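Local atomic coordinates of mandelate racemase/muconate lactonizing protein (PDB entry 3VC5), a protein that probably dehydrates D-glucarate to 5-dehydro-4-deoxy-D-glucarate, as a magnesium-dependent member of the enolase superfamily. Residues Q48-R53 with E414-R419; V33-P38 with S341-S346; R29-A34 with D404-M409; Y167-W172 with D365-W370. All blocks are in the same frame, centred on the assembly; numbering follows the deposited sequence.

In the fold
The four contacts illustrate how an enolase-superfamily chain ties its N-terminal capping domain, its C-terminal return and its barrel together. Interactions 1 and 3 both set helix 403-415 or the turn behind it against neighbouring strands of the capping sheet; the first is a surface contact without cross-segment hydrogen bonds, the second a buried apolar one with a single backbone bond. Interaction 2 shares Val33 and Ala34 with interaction 3 but turns inward, pressing the same strand onto a barrel loop through Phe35 and a bridging water. Interaction 4 is also buried, yet mainly aromatic and polar, and it borders a phosphate; His342 of interaction 2 meets Thr366 there.

Interaction 1: residues Q48-R53 with E414-R419; sequences QPWALR and ERCGIR
Trp50 lies against Cys416 where strand 50-60 starts and the chain turns after helix 403-415, so that the C-terminal return packs on the capping domain of an enolase-superfamily protein. The CB of Trp50 meets CD1 of Ile418 at 4.1 Å. Farther out, CG stands anti to the carbonyl carbon (chi1 -61°), and this presents one face of the indole to Cys416. There the Cys416 CB sits 3.5 Å from the centroid of the five-membered ring, 7° off its normal, in a CH-pi contact; SG approaches obliquely. CD1 of Trp50 also comes to 3.6 Å from Cys416 O. At the far rim, CZ2 of Trp50 is 4.1 Å from NH1 of Arg415, whose guanidinium is turned nearly perpendicular to the indole and is paired with Glu411. The cysteine has a second task: its SG accepts a hydrogen bond from Ile418 N at 3.5 Å, bracing the turn that places Ile418 CD1 3.8 Å from Gln48 CB. Leu52 follows on the strand, with CD1 3.4 Å from Arg419 O. Trp50 thus lies between strand 25-36, where it touches Arg36, and helix 403-415, where it touches Gln412.

Interaction 2: residues V33-P38 with S341-S346; sequences VAFRDP and SHLGIS
Val33 begins the contact, its CG2 4.3 Å from CD1 of Leu343, where strand 25-36 of the capping domain packs on a loop of the modified TIM barrel typical of the enolase superfamily. The loop follows strand 334-337, and Leu343 holds the N-cap position of helix 344-355. Two residues on, Phe35 makes the main apolar contact. Its CG lies between the backbone N and the carbonyl carbon (chi1 47°), and from there the ring and the Leu343 side chain lie alongside each other, pointing in opposite senses. CD2 of Leu343 stands over the middle of the ring face, 3.8 Å from the centroid and 13° off the normal, a CH-pi contact, and CG of Leu343 lies 3.7 Å from Phe35 CE2. Around the rim, near the ring plane, Ser341 O is 4.2 Å from Phe35 CZ. A serine in place of Phe35 would probably leave Leu343 without the ring face it rests on and open a gap between sheet and barrel loop. At Asp37 the chemistry turns polar. Its OD2 is hydrogen-bonded to His47, and the link to Ser341, a residue near the bound phosphate, runs through a single water, which donates to Asp37 OD1 at 2.7 Å and accepts from Ser341 OG at 2.7 Å.

Interaction 3: residues R29-A34 with D404-M409; sequences RVTPVA and DALAVM
Strand 29-34 crosses helix 404-409 at 69° with the axes 7.6 Å apart at closest approach, bringing Val33 beside Met409. This is beta-sheet-on-helix packing within the capping domain of the enolase fold, completed by a helix from the far end of the chain. The residues of the strand alternate: Val30 and Pro32 touch helix 74-85 (Pro32 also Tyr413), whereas Thr31 and Val33 face helix 403-415. Leu406 has CG anti to its own N (chi1 -179°), which carries its branches over to the strand. There it meets Thr31 tip to tip, CD1 to CG2 at 3.9 Å, and crosses Val33 at about a right angle, with CD1 3.7 Å from Val33 CG1. A glycine at Leu406 is likely to leave Thr31 CG2 and Val33 CG1 facing a gap between strand and helix. One helical turn on, Met409 supplies its CB, 3.7 Å from Val33 CB, before the rest of its chain runs off to touch Leu343. Within this chain strand 25-36 edges its sheet, and on its outer side the helix provides an acceptor: Ala34 N donates to Met409 O at 3.2 Å, a nearly straight bond (166° at the hydrogen) arriving from above the carbonyl plane.

Interaction 4: residues Y167-W172 with D365-W370; sequences YLFYKW and DTHTPW. With PO4 (phosphate ion), chain B.
A phosphate pocket borders this contact, and in it His367 NE2 donates to phosphate O2 at 2.7 Å. The ion, probably from the crystallisation liquor, is also held by Lys211, Asn42, His47 and Arg421; Lys211 is a predicted proton acceptor, so the ion probably marks part of the active site. The imidazole is also held from its other nitrogen, ND1 being hydrogen-bonded to Ser339. CD2 of Tyr167 stands over the rim of one imidazole face, 4.0 Å above the plane; CE2 approaches His367 CE1 obliquely at 3.6 Å, the two ring planes 45° apart. The tyrosine OH is bonded to Lys209 and Lys211. Phe169 brings its CZ obliquely to 3.7 Å from His367 NE2, on the same side of the imidazole as Tyr167. Both aromatic residues sit on strand 161-169, in the barrel of the enolase superfamily, whereas His367 belongs to a loop beyond helix 344-355 that packs against this strand. On the same loop, Trp370 receives the edge of Phe169 on its face in an offset edge-to-face pair, planes at 86°. The indole is fixed against rotation by NE1, which donates to Tyr167 O at 2.8 Å with the oxygen in the indole plane. CZ3 of Trp370 rests 3.8 Å from Lys171 CD. A water joins the two backbones, accepting from Tyr167 N at 3.0 Å and donating to Thr366 O at 2.9 Å.

Interaction 1: residues Q48-R53 with E414-R419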
loop_
_atom_site.group_PDB
_atom_site.type_symbol
_atom_site.label_atom_id
_atom_site.label_comp_id
_atom_site.label_asym_id
_atom_site.label_seq_id
_atom_site.Cartn_x
_atom_site.Cartn_y
_atom_site.Cartn_z
ATOM N N GLN A 48 22.544 25.533 -10.158
ATOM C CA GLN A 48 23.927 25.893 -9.897
ATOM C C GLN A 48 24.881 24.949 -10.639
ATOM O O GLN A 48 24.475 23.891 -11.107
ATOM C CB GLN A 48 24.211 25.887 -8.399
ATOM C CG GLN A 48 23.559 27.060 -7.657
ATOM C CD GLN A 48 23.387 26.774 -6.187
ATOM O OE1 GLN A 48 22.623 25.876 -5.803
ATOM N NE2 GLN A 48 24.092 27.528 -5.351
ATOM N N PRO A 49 26.162 25.322 -10.720
ATOM C CA PRO A 49 27.077 24.491 -11.518
ATOM C C PRO A 49 27.375 23.104 -10.917
ATOM O O PRO A 49 27.868 22.201 -11.627
ATOM C CB PRO A 49 28.382 25.322 -11.567
ATOM C CG PRO A 49 28.051 26.658 -11.054
ATOM C CD PRO A 49 26.762 26.590 -10.269
ATOM N N TRP A 50 27.119 22.960 -9.625
ATOM C CA TRP A 50 27.235 21.666 -8.935
ATOM C C TRP A 50 25.889 21.294 -8.342
ATOM O O TRP A 50 25.246 22.140 -7.691
ATOM C CB TRP A 50 28.252 21.734 -7.798
ATOM C CG TRP A 50 29.637 22.073 -8.245
ATOM C CD1 TRP A 50 30.252 23.310 -8.184
ATOM C CD2 TRP A 50 30.595 21.180 -8.845
ATOM N NE1 TRP A 50 31.538 23.221 -8.689
ATOM C CE2 TRP A 50 31.765 21.931 -9.104
ATOM C CE3 TRP A 50 30.578 19.818 -9.178
ATOM C CZ2 TRP A 50 32.900 21.367 -9.693
ATOM C CZ3 TRP A 50 31.698 19.258 -9.757
ATOM C CH2 TRP A 50 32.856 20.035 -10.003
ATOM N N ALA A 51 25.479 20.040 -8.544
ATOM C CA ALA A 51 24.332 19.461 -7.857
ATOM C C ALA A 51 24.894 18.544 -6.759
ATOM O O ALA A 51 25.947 17.928 -6.935
ATOM C CB ALA A 51 23.453 18.671 -8.827
ATOM N N LEU A 52 24.211 18.495 -5.615
ATOM C CA LEU A 52 24.675 17.726 -4.456
ATOM C C LEU A 52 23.790 16.478 -4.275
ATOM O O LEU A 52 22.576 16.519 -4.518
ATOM C CB LEU A 52 24.509 18.593 -3.206
ATOM C CG LEU A 52 25.164 19.987 -3.255
ATOM C CD1 LEU A 52 24.934 20.755 -1.958
ATOM C CD2 LEU A 52 26.661 19.897 -3.579
ATOM N N ARG A 53 24.387 15.408 -3.763
ATOM C CA ARG A 53 23.658 14.198 -3.365
ATOM C C ARG A 53 24.378 13.599 -2.174
ATOM O O ARG A 53 25.544 13.947 -1.903
ATOM C CB ARG A 53 23.588 13.141 -4.489
ATOM C CG ARG A 53 22.837 13.575 -5.747
ATOM C CD ARG A 53 21.353 13.801 -5.523
ATOM N NE ARG A 53 20.545 12.590 -5.723
ATOM C CZ ARG A 53 19.215 12.582 -5.610
ATOM N NH1 ARG A 53 18.589 13.715 -5.299
ATOM N NH2 ARG A 53 18.510 11.454 -5.775
ATOM N N GLU A 414 33.877 18.272 -1.585
ATOM C CA GLU A 414 34.711 18.975 -0.608
ATOM C C GLU A 414 35.063 20.391 -1.067
ATOM O O GLU A 414 35.033 21.322 -0.263
ATOM C CB GLU A 414 35.977 18.180 -0.236
ATOM C CG GLU A 414 35.692 16.962 0.657
ATOM C CD GLU A 414 35.109 17.344 2.030
ATOM O OE1 GLU A 414 35.791 18.043 2.808
ATOM O OE2 GLU A 414 33.968 16.933 2.339
ATOM N N ARG A 415 35.385 20.570 -2.347
ATOM C CA ARG A 415 35.846 21.890 -2.793
ATOM C C ARG A 415 34.917 22.647 -3.725
ATOM O O ARG A 415 35.313 23.666 -4.260
ATOM C CB ARG A 415 37.239 21.793 -3.413
ATOM C CG ARG A 415 37.422 20.598 -4.268
ATOM C CD ARG A 415 37.219 20.882 -5.733
ATOM N NE ARG A 415 37.636 19.739 -6.543
ATOM C CZ ARG A 415 37.359 19.590 -7.840
ATOM N NH1 ARG A 415 36.693 20.533 -8.513
ATOM N NH2 ARG A 415 37.767 18.509 -8.468
ATOM N N CYS A 416 33.660 22.217 -3.861
ATOM C CA CYS A 416 32.800 22.820 -4.875
ATOM C C CYS A 416 32.195 24.144 -4.409
ATOM O O CYS A 416 31.644 24.908 -5.219
ATOM C CB CYS A 416 31.711 21.839 -5.303
ATOM S SG CYS A 416 30.345 21.683 -4.105
ATOM N N GLY A 417 32.286 24.411 -3.109
ATOM C CA GLY A 417 31.848 25.691 -2.558
ATOM C C GLY A 417 30.342 25.827 -2.423
ATOM O O GLY A 417 29.844 26.932 -2.177
ATOM N N ILE A 418 29.608 24.719 -2.582
ATOM C CA ILE A 418 28.139 24.747 -2.423
ATOM C C ILE A 418 27.752 23.717 -1.384
ATOM O O ILE A 418 28.257 22.602 -1.396
ATOM C CB ILE A 418 27.383 24.464 -3.761
ATOM C CG1 ILE A 418 27.727 25.551 -4.794
ATOM C CG2 ILE A 418 25.871 24.445 -3.525
ATOM C CD1 ILE A 418 27.176 25.294 -6.160
ATOM N N ARG A 419 26.859 24.100 -0.470
ATOM C CA ARG A 419 26.450 23.191 0.598
ATOM C C ARG A 419 24.944 22.981 0.660
ATOM O O ARG A 419 24.488 21.982 1.217
ATOM C CB ARG A 419 26.952 23.675 1.955
ATOM C CG ARG A 419 28.470 23.554 2.099
ATOM C CD ARG A 419 28.859 22.099 2.190
ATOM N NE ARG A 419 30.305 21.830 2.260
ATOM C CZ ARG A 419 31.059 21.522 1.204
ATOM N NH1 ARG A 419 30.531 21.497 -0.016
ATOM N NH2 ARG A 419 32.346 21.236 1.365
#

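Interaction 2: residues V33-P38 with S341-S346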
loop_
_atom_site.group_PDB
_atom_site.type_symbol
_atom_site.label_atom_id
_atom_site.label_comp_id
_atom_site.label_asym_id
_atom_site.label_seq_id
_atom_site.Cartn_x
_atom_site.Cartn_y
_atom_site.Cartn_z
ATOM N N VAL A 33 28.355 13.930 -2.156
ATOM C CA VAL A 33 29.019 14.018 -3.474
ATOM C C VAL A 33 28.500 15.251 -4.190
ATOM O O VAL A 33 27.391 15.763 -3.876
ATOM C CB VAL A 33 28.738 12.765 -4.356
ATOM C CG1 VAL A 33 29.375 11.511 -3.746
ATOM C CG2 VAL A 33 27.228 12.571 -4.606
ATOM N N ALA A 34 29.299 15.757 -5.124
ATOM C CA ALA A 34 28.841 16.849 -5.997
ATOM C C ALA A 34 29.213 16.494 -7.410
ATOM O O ALA A 34 30.264 15.857 -7.646
ATOM C CB ALA A 34 29.468 18.193 -5.607
ATOM N N PHE A 35 28.369 16.899 -8.364
ATOM C CA PHE A 35 28.668 16.620 -9.775
ATOM C C PHE A 35 28.162 17.784 -10.636
ATOM O O PHE A 35 27.380 18.610 -10.159
ATOM C CB PHE A 35 28.076 15.273 -10.204
ATOM C CG PHE A 35 26.639 15.091 -9.778
ATOM C CD1 PHE A 35 25.600 15.575 -10.596
ATOM C CD2 PHE A 35 26.328 14.402 -8.595
ATOM C CE1 PHE A 35 24.233 15.426 -10.187
ATOM C CE2 PHE A 35 25.009 14.232 -8.194
ATOM C CZ PHE A 35 23.958 14.737 -8.995
ATOM N N ARG A 36 28.650 17.882 -11.873
ATOM C CA ARG A 36 28.388 19.040 -12.726
ATOM C C ARG A 36 26.963 19.023 -13.235
ATOM O O ARG A 36 26.414 17.937 -13.560
ATOM C CB ARG A 36 29.356 19.030 -13.922
ATOM C CG ARG A 36 30.800 19.226 -13.488
ATOM C CD ARG A 36 31.778 19.157 -14.665
ATOM N NE ARG A 36 31.563 17.958 -15.490
ATOM C CZ ARG A 36 32.101 16.760 -15.254
ATOM N NH1 ARG A 36 32.920 16.577 -14.217
ATOM N NH2 ARG A 36 31.827 15.740 -16.065
ATOM N N ASP A 37 26.356 20.213 -13.317
ATOM C CA ASP A 37 24.996 20.346 -13.808
ATOM C C ASP A 37 24.974 21.583 -14.708
ATOM O O ASP A 37 25.552 22.595 -14.343
ATOM C CB ASP A 37 24.067 20.627 -12.612
ATOM C CG ASP A 37 22.602 20.302 -12.900
ATOM O OD1 ASP A 37 22.315 19.531 -13.829
ATOM O OD2 ASP A 37 21.727 20.798 -12.153
ATOM N N PRO A 38 24.292 21.513 -15.865
ATOM C CA PRO A 38 24.193 22.721 -16.723
ATOM C C PRO A 38 23.280 23.795 -16.120
ATOM O O PRO A 38 22.602 23.533 -15.111
ATOM C CB PRO A 38 23.587 22.173 -18.032
ATOM C CG PRO A 38 23.772 20.682 -17.985
ATOM C CD PRO A 38 23.683 20.329 -16.510
ATOM N N SER A 341 17.916 16.130 -10.000
ATOM C CA SER A 341 19.236 15.716 -10.517
ATOM C C SER A 341 19.730 14.537 -9.706
ATOM O O SER A 341 19.801 14.640 -8.467
ATOM C CB SER A 341 20.213 16.862 -10.311
ATOM O OG SER A 341 19.717 18.024 -10.966
ATOM N N HIS A 342 20.129 13.448 -10.369
ATOM C CA HIS A 342 20.384 12.215 -9.614
ATOM C C HIS A 342 21.325 11.286 -10.367
ATOM O O HIS A 342 21.624 11.483 -11.560
ATOM C CB HIS A 342 19.043 11.471 -9.338
ATOM C CG HIS A 342 18.403 10.897 -10.570
ATOM N ND1 HIS A 342 18.843 9.718 -11.140
ATOM C CD2 HIS A 342 17.431 11.373 -11.398
ATOM C CE1 HIS A 342 18.130 9.460 -12.229
ATOM N NE2 HIS A 342 17.269 10.451 -12.412
ATOM N N LEU A 343 21.809 10.272 -9.658
ATOM C CA LEU A 343 22.770 9.328 -10.219
ATOM C C LEU A 343 22.145 7.934 -10.390
ATOM O O LEU A 343 20.901 7.780 -10.392
ATOM C CB LEU A 343 24.019 9.307 -9.323
ATOM C CG LEU A 343 24.666 10.675 -9.136
ATOM C CD1 LEU A 343 25.855 10.520 -8.186
ATOM C CD2 LEU A 343 25.123 11.243 -10.487
ATOM N N GLY A 344 22.984 6.920 -10.586
ATOM C CA GLY A 344 22.491 5.620 -11.005
ATOM C C GLY A 344 21.845 4.781 -9.900
ATOM O O GLY A 344 21.083 3.863 -10.181
ATOM N N ILE A 345 22.154 5.078 -8.639
ATOM C CA ILE A 345 21.494 4.359 -7.539
ATOM C C ILE A 345 20.021 4.767 -7.543
ATOM O O ILE A 345 19.122 3.912 -7.553
ATOM C CB ILE A 345 22.160 4.660 -6.197
ATOM C CG1 ILE A 345 23.580 4.067 -6.195
ATOM C CG2 ILE A 345 21.279 4.125 -5.014
ATOM C CD1 ILE A 345 24.477 4.717 -5.120
ATOM N N SER A 346 19.780 6.073 -7.603
ATOM C CA SER A 346 18.397 6.598 -7.719
ATOM C C SER A 346 17.743 6.071 -9.001
ATOM O O SER A 346 16.590 5.662 -8.975
ATOM C CB SER A 346 18.373 8.122 -7.726
ATOM O OG SER A 346 18.557 8.571 -6.401
HETATM O O HOH W 1 20.157 17.882 -13.643
#

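Interaction 3: residues R29-A34 with D404-M409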
loop_
_atom_site.group_PDB
_atom_site.type_symbol
_atom_site.label_atom_id
_atom_site.label_comp_id
_atom_site.label_asym_id
_atom_site.label_seq_id
_atom_site.Cartn_x
_atom_site.Cartn_y
_atom_site.Cartn_z
ATOM N N ARG A 29 27.709 3.739 5.764
ATOM C CA ARG A 29 28.652 4.730 5.278
ATOM C C ARG A 29 27.874 5.815 4.572
ATOM O O ARG A 29 27.016 5.517 3.741
ATOM C CB ARG A 29 29.604 4.058 4.290
ATOM C CG ARG A 29 30.329 2.872 4.915
ATOM C CD ARG A 29 31.004 1.991 3.822
ATOM N NE ARG A 29 31.708 0.866 4.443
ATOM C CZ ARG A 29 32.091 -0.237 3.803
ATOM N NH1 ARG A 29 31.795 -0.411 2.513
ATOM N NH2 ARG A 29 32.746 -1.191 4.469
ATOM N N VAL A 30 28.156 7.063 4.917
ATOM C CA VAL A 30 27.436 8.190 4.351
ATOM C C VAL A 30 28.430 9.116 3.676
ATOM O O VAL A 30 29.353 9.599 4.321
ATOM C CB VAL A 30 26.655 8.968 5.451
ATOM C CG1 VAL A 30 25.965 10.195 4.811
ATOM C CG2 VAL A 30 25.640 8.054 6.148
ATOM N N THR A 31 28.243 9.341 2.368
ATOM C CA THR A 31 29.191 10.102 1.554
ATOM C C THR A 31 28.532 11.196 0.724
ATOM O O THR A 31 27.823 10.895 -0.245
ATOM C CB THR A 31 29.953 9.154 0.597
ATOM O OG1 THR A 31 30.475 8.055 1.361
ATOM C CG2 THR A 31 31.123 9.894 -0.106
ATOM N N PRO A 32 28.767 12.472 1.088
ATOM C CA PRO A 32 28.202 13.521 0.235
ATOM C C PRO A 32 29.024 13.624 -1.044
ATOM O O PRO A 32 30.255 13.447 -1.017
ATOM C CB PRO A 32 28.326 14.781 1.102
ATOM C CG PRO A 32 29.575 14.503 1.991
ATOM C CD PRO A 32 29.554 13.007 2.226
ATOM N N VAL A 33 28.355 13.930 -2.156
ATOM C CA VAL A 33 29.019 14.018 -3.474
ATOM C C VAL A 33 28.500 15.251 -4.190
ATOM O O VAL A 33 27.391 15.763 -3.876
ATOM C CB VAL A 33 28.738 12.765 -4.356
ATOM C CG1 VAL A 33 29.375 11.511 -3.746
ATOM C CG2 VAL A 33 27.228 12.571 -4.606
ATOM N N ALA A 34 29.299 15.757 -5.124
ATOM C CA ALA A 34 28.841 16.849 -5.997
ATOM C C ALA A 34 29.213 16.494 -7.410
ATOM O O ALA A 34 30.264 15.857 -7.646
ATOM C CB ALA A 34 29.468 18.193 -5.607
ATOM N N ASP A 404 36.158 4.203 -6.653
ATOM C CA ASP A 404 36.973 5.314 -7.145
ATOM C C ASP A 404 36.065 6.472 -7.602
ATOM O O ASP A 404 36.354 7.659 -7.319
ATOM C CB ASP A 404 37.844 4.861 -8.328
ATOM C CG ASP A 404 39.064 4.063 -7.895
ATOM O OD1 ASP A 404 39.246 3.845 -6.674
ATOM O OD2 ASP A 404 39.854 3.649 -8.791
ATOM N N ALA A 405 34.997 6.144 -8.333
ATOM C CA ALA A 405 34.107 7.199 -8.845
ATOM C C ALA A 405 33.458 7.950 -7.671
ATOM O O ALA A 405 33.279 9.182 -7.716
ATOM C CB ALA A 405 33.030 6.617 -9.767
ATOM N N LEU A 406 33.107 7.193 -6.633
ATOM C CA LEU A 406 32.546 7.801 -5.394
ATOM C C LEU A 406 33.594 8.743 -4.793
ATOM O O LEU A 406 33.278 9.868 -4.405
ATOM C CB LEU A 406 32.176 6.714 -4.372
ATOM C CG LEU A 406 31.562 7.255 -3.075
ATOM C CD1 LEU A 406 30.219 7.962 -3.315
ATOM C CD2 LEU A 406 31.396 6.063 -2.142
ATOM N N ALA A 407 34.852 8.288 -4.717
ATOM C CA ALA A 407 35.927 9.151 -4.209
ATOM C C ALA A 407 36.110 10.427 -5.043
ATOM O O ALA A 407 36.281 11.506 -4.497
ATOM C CB ALA A 407 37.253 8.378 -4.085
ATOM N N VAL A 408 36.055 10.302 -6.368
ATOM C CA VAL A 408 36.169 11.474 -7.255
ATOM C C VAL A 408 35.043 12.478 -6.924
ATOM O O VAL A 408 35.270 13.684 -6.795
ATOM C CB VAL A 408 36.099 11.033 -8.730
ATOM C CG1 VAL A 408 35.874 12.232 -9.678
ATOM C CG2 VAL A 408 37.386 10.261 -9.111
ATOM N N MET A 409 33.817 11.978 -6.785
ATOM C CA MET A 409 32.708 12.916 -6.565
ATOM C C MET A 409 32.699 13.459 -5.168
ATOM O O MET A 409 32.228 14.567 -4.948
ATOM C CB MET A 409 31.349 12.307 -6.871
ATOM C CG MET A 409 31.085 12.067 -8.333
ATOM S SD MET A 409 29.307 11.829 -8.532
ATOM C CE MET A 409 29.317 11.285 -10.255
#

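Interaction 4: residues Y167-W172 with D365-W370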
loop_
_atom_site.group_PDB
_atom_site.type_symbol
_atom_site.label_atom_id
_atom_site.label_comp_id
_atom_site.label_asym_id
_atom_site.label_seq_id
_atom_site.Cartn_x
_atom_site.Cartn_y
_atom_site.Cartn_z
ATOM N N TYR A 167 13.424 15.369 -20.607
ATOM C CA TYR A 167 13.207 16.479 -19.665
ATOM C C TYR A 167 13.896 17.717 -20.246
ATOM O O TYR A 167 15.092 17.915 -20.086
ATOM C CB TYR A 167 13.772 16.160 -18.281
ATOM C CG TYR A 167 13.032 16.849 -17.139
ATOM C CD1 TYR A 167 12.417 18.091 -17.307
ATOM C CD2 TYR A 167 12.991 16.255 -15.872
ATOM C CE1 TYR A 167 11.731 18.702 -16.255
ATOM C CE2 TYR A 167 12.294 16.866 -14.803
ATOM C CZ TYR A 167 11.690 18.085 -14.994
ATOM O OH TYR A 167 10.960 18.708 -13.960
ATOM N N LEU A 168 13.133 18.514 -20.985
ATOM C CA LEU A 168 13.678 19.692 -21.635
ATOM C C LEU A 168 13.627 20.906 -20.707
ATOM O O LEU A 168 12.647 21.115 -19.925
ATOM C CB LEU A 168 12.904 20.001 -22.920
ATOM C CG LEU A 168 12.631 18.856 -23.905
ATOM C CD1 LEU A 168 11.896 19.364 -25.164
ATOM C CD2 LEU A 168 13.952 18.155 -24.309
ATOM N N PHE A 169 14.649 21.739 -20.852
ATOM C CA PHE A 169 14.768 22.972 -20.104
ATOM C C PHE A 169 15.214 24.080 -21.018
ATOM O O PHE A 169 16.092 23.871 -21.860
ATOM C CB PHE A 169 15.871 22.872 -19.055
ATOM C CG PHE A 169 15.531 21.996 -17.863
ATOM C CD1 PHE A 169 15.638 20.613 -17.936
ATOM C CD2 PHE A 169 15.133 22.574 -16.660
ATOM C CE1 PHE A 169 15.350 19.797 -16.813
ATOM C CE2 PHE A 169 14.822 21.768 -15.527
ATOM C CZ PHE A 169 14.921 20.395 -15.607
ATOM N N TYR A 170 14.689 25.275 -20.791
ATOM C CA TYR A 170 15.383 26.460 -21.264
ATOM C C TYR A 170 16.709 26.536 -20.512
ATOM O O TYR A 170 16.781 26.185 -19.331
ATOM C CB TYR A 170 14.552 27.714 -21.021
ATOM C CG TYR A 170 13.251 27.748 -21.769
ATOM C CD1 TYR A 170 13.212 28.094 -23.128
ATOM C CD2 TYR A 170 12.050 27.500 -21.119
ATOM C CE1 TYR A 170 12.017 28.151 -23.811
ATOM C CE2 TYR A 170 10.840 27.570 -21.796
ATOM C CZ TYR A 170 10.831 27.902 -23.147
ATOM O OH TYR A 170 9.633 27.978 -23.827
ATOM N N LYS A 171 17.782 26.892 -21.212
ATOM C CA LYS A 171 19.080 26.984 -20.561
ATOM C C LYS A 171 20.021 27.943 -21.254
ATOM O O LYS A 171 19.905 28.174 -22.461
ATOM C CB LYS A 171 19.727 25.595 -20.485
ATOM C CG LYS A 171 20.057 25.002 -21.881
ATOM C CD LYS A 171 20.656 23.586 -21.793
ATOM C CE LYS A 171 22.052 23.574 -21.133
ATOM N NZ LYS A 171 23.102 24.350 -21.926
ATOM N N TRP A 172 20.936 28.520 -20.482
ATOM C CA TRP A 172 22.012 29.315 -21.062
ATOM C C TRP A 172 22.987 28.361 -21.747
ATOM O O TRP A 172 22.911 27.144 -21.534
ATOM C CB TRP A 172 22.724 30.126 -19.990
ATOM C CG TRP A 172 21.820 31.061 -19.259
ATOM C CD1 TRP A 172 20.696 31.682 -19.754
ATOM C CD2 TRP A 172 21.975 31.520 -17.913
ATOM N NE1 TRP A 172 20.132 32.483 -18.776
ATOM C CE2 TRP A 172 20.904 32.408 -17.643
ATOM C CE3 TRP A 172 22.914 31.269 -16.907
ATOM C CZ2 TRP A 172 20.746 33.035 -16.405
ATOM C CZ3 TRP A 172 22.760 31.905 -15.680
ATOM C CH2 TRP A 172 21.679 32.774 -15.441
ATOM N N ASP A 365 9.829 10.817 -15.158
ATOM C CA ASP A 365 10.818 11.868 -15.426
ATOM C C ASP A 365 12.201 11.413 -14.996
ATOM O O ASP A 365 12.331 10.640 -14.055
ATOM C CB ASP A 365 10.455 13.152 -14.688
ATOM C CG ASP A 365 9.231 13.832 -15.275
ATOM O OD1 ASP A 365 8.823 13.496 -16.407
ATOM O OD2 ASP A 365 8.636 14.657 -14.549
ATOM N N THR A 366 13.230 11.886 -15.701
ATOM C CA THR A 366 14.602 11.756 -15.203
ATOM C C THR A 366 15.477 12.907 -15.706
ATOM O O THR A 366 15.285 13.399 -16.837
ATOM C CB THR A 366 15.262 10.410 -15.608
ATOM O OG1 THR A 366 16.574 10.349 -15.021
ATOM C CG2 THR A 366 15.309 10.199 -17.115
ATOM N N HIS A 367 16.417 13.354 -14.871
ATOM C CA HIS A 367 17.422 14.346 -15.276
ATOM C C HIS A 367 18.634 13.686 -15.926
ATOM O O HIS A 367 19.577 14.364 -16.303
ATOM C CB HIS A 367 17.893 15.153 -14.074
ATOM C CG HIS A 367 16.881 16.142 -13.557
ATOM N ND1 HIS A 367 15.755 15.772 -12.840
ATOM C CD2 HIS A 367 16.827 17.492 -13.669
ATOM C CE1 HIS A 367 15.071 16.861 -12.512
ATOM N NE2 HIS A 367 15.707 17.917 -12.995
ATOM N N THR A 368 18.611 12.365 -16.048
ATOM C CA THR A 368 19.815 11.632 -16.471
ATOM C C THR A 368 20.629 12.283 -17.611
ATOM O O THR A 368 21.827 12.444 -17.472
ATOM C CB THR A 368 19.482 10.155 -16.801
ATOM O OG1 THR A 368 19.075 9.471 -15.598
ATOM C CG2 THR A 368 20.684 9.454 -17.436
ATOM N N PRO A 369 19.982 12.696 -18.723
ATOM C CA PRO A 369 20.833 13.204 -19.841
ATOM C C PRO A 369 21.729 14.380 -19.409
ATOM O O PRO A 369 22.849 14.536 -19.908
ATOM C CB PRO A 369 19.800 13.680 -20.861
ATOM C CG PRO A 369 18.571 12.786 -20.573
ATOM C CD PRO A 369 18.542 12.694 -19.073
ATOM N N TRP A 370 21.228 15.217 -18.493
ATOM C CA TRP A 370 21.901 16.455 -18.103
ATOM C C TRP A 370 23.167 16.177 -17.319
ATOM O O TRP A 370 24.058 17.045 -17.239
ATOM C CB TRP A 370 20.931 17.326 -17.253
ATOM C CG TRP A 370 19.745 17.720 -18.132
ATOM C CD1 TRP A 370 18.443 17.371 -17.956
ATOM C CD2 TRP A 370 19.790 18.502 -19.347
ATOM N NE1 TRP A 370 17.664 17.891 -18.979
ATOM C CE2 TRP A 370 18.475 18.573 -19.850
ATOM C CE3 TRP A 370 20.824 19.122 -20.070
ATOM C CZ2 TRP A 370 18.156 19.281 -21.022
ATOM C CZ3 TRP A 370 20.508 19.814 -21.232
ATOM C CH2 TRP A 370 19.195 19.883 -21.700
HETATM P P PO4 B . 14.196 20.957 -10.983
HETATM O O1 PO4 B . 14.438 22.326 -11.490
HETATM O O2 PO4 B . 15.343 20.128 -11.518
HETATM O O3 PO4 B . 14.211 20.917 -9.512
HETATM O O4 PO4 B . 12.919 20.510 -11.484
HETATM O O HOH W 2 15.248 13.158 -19.713
#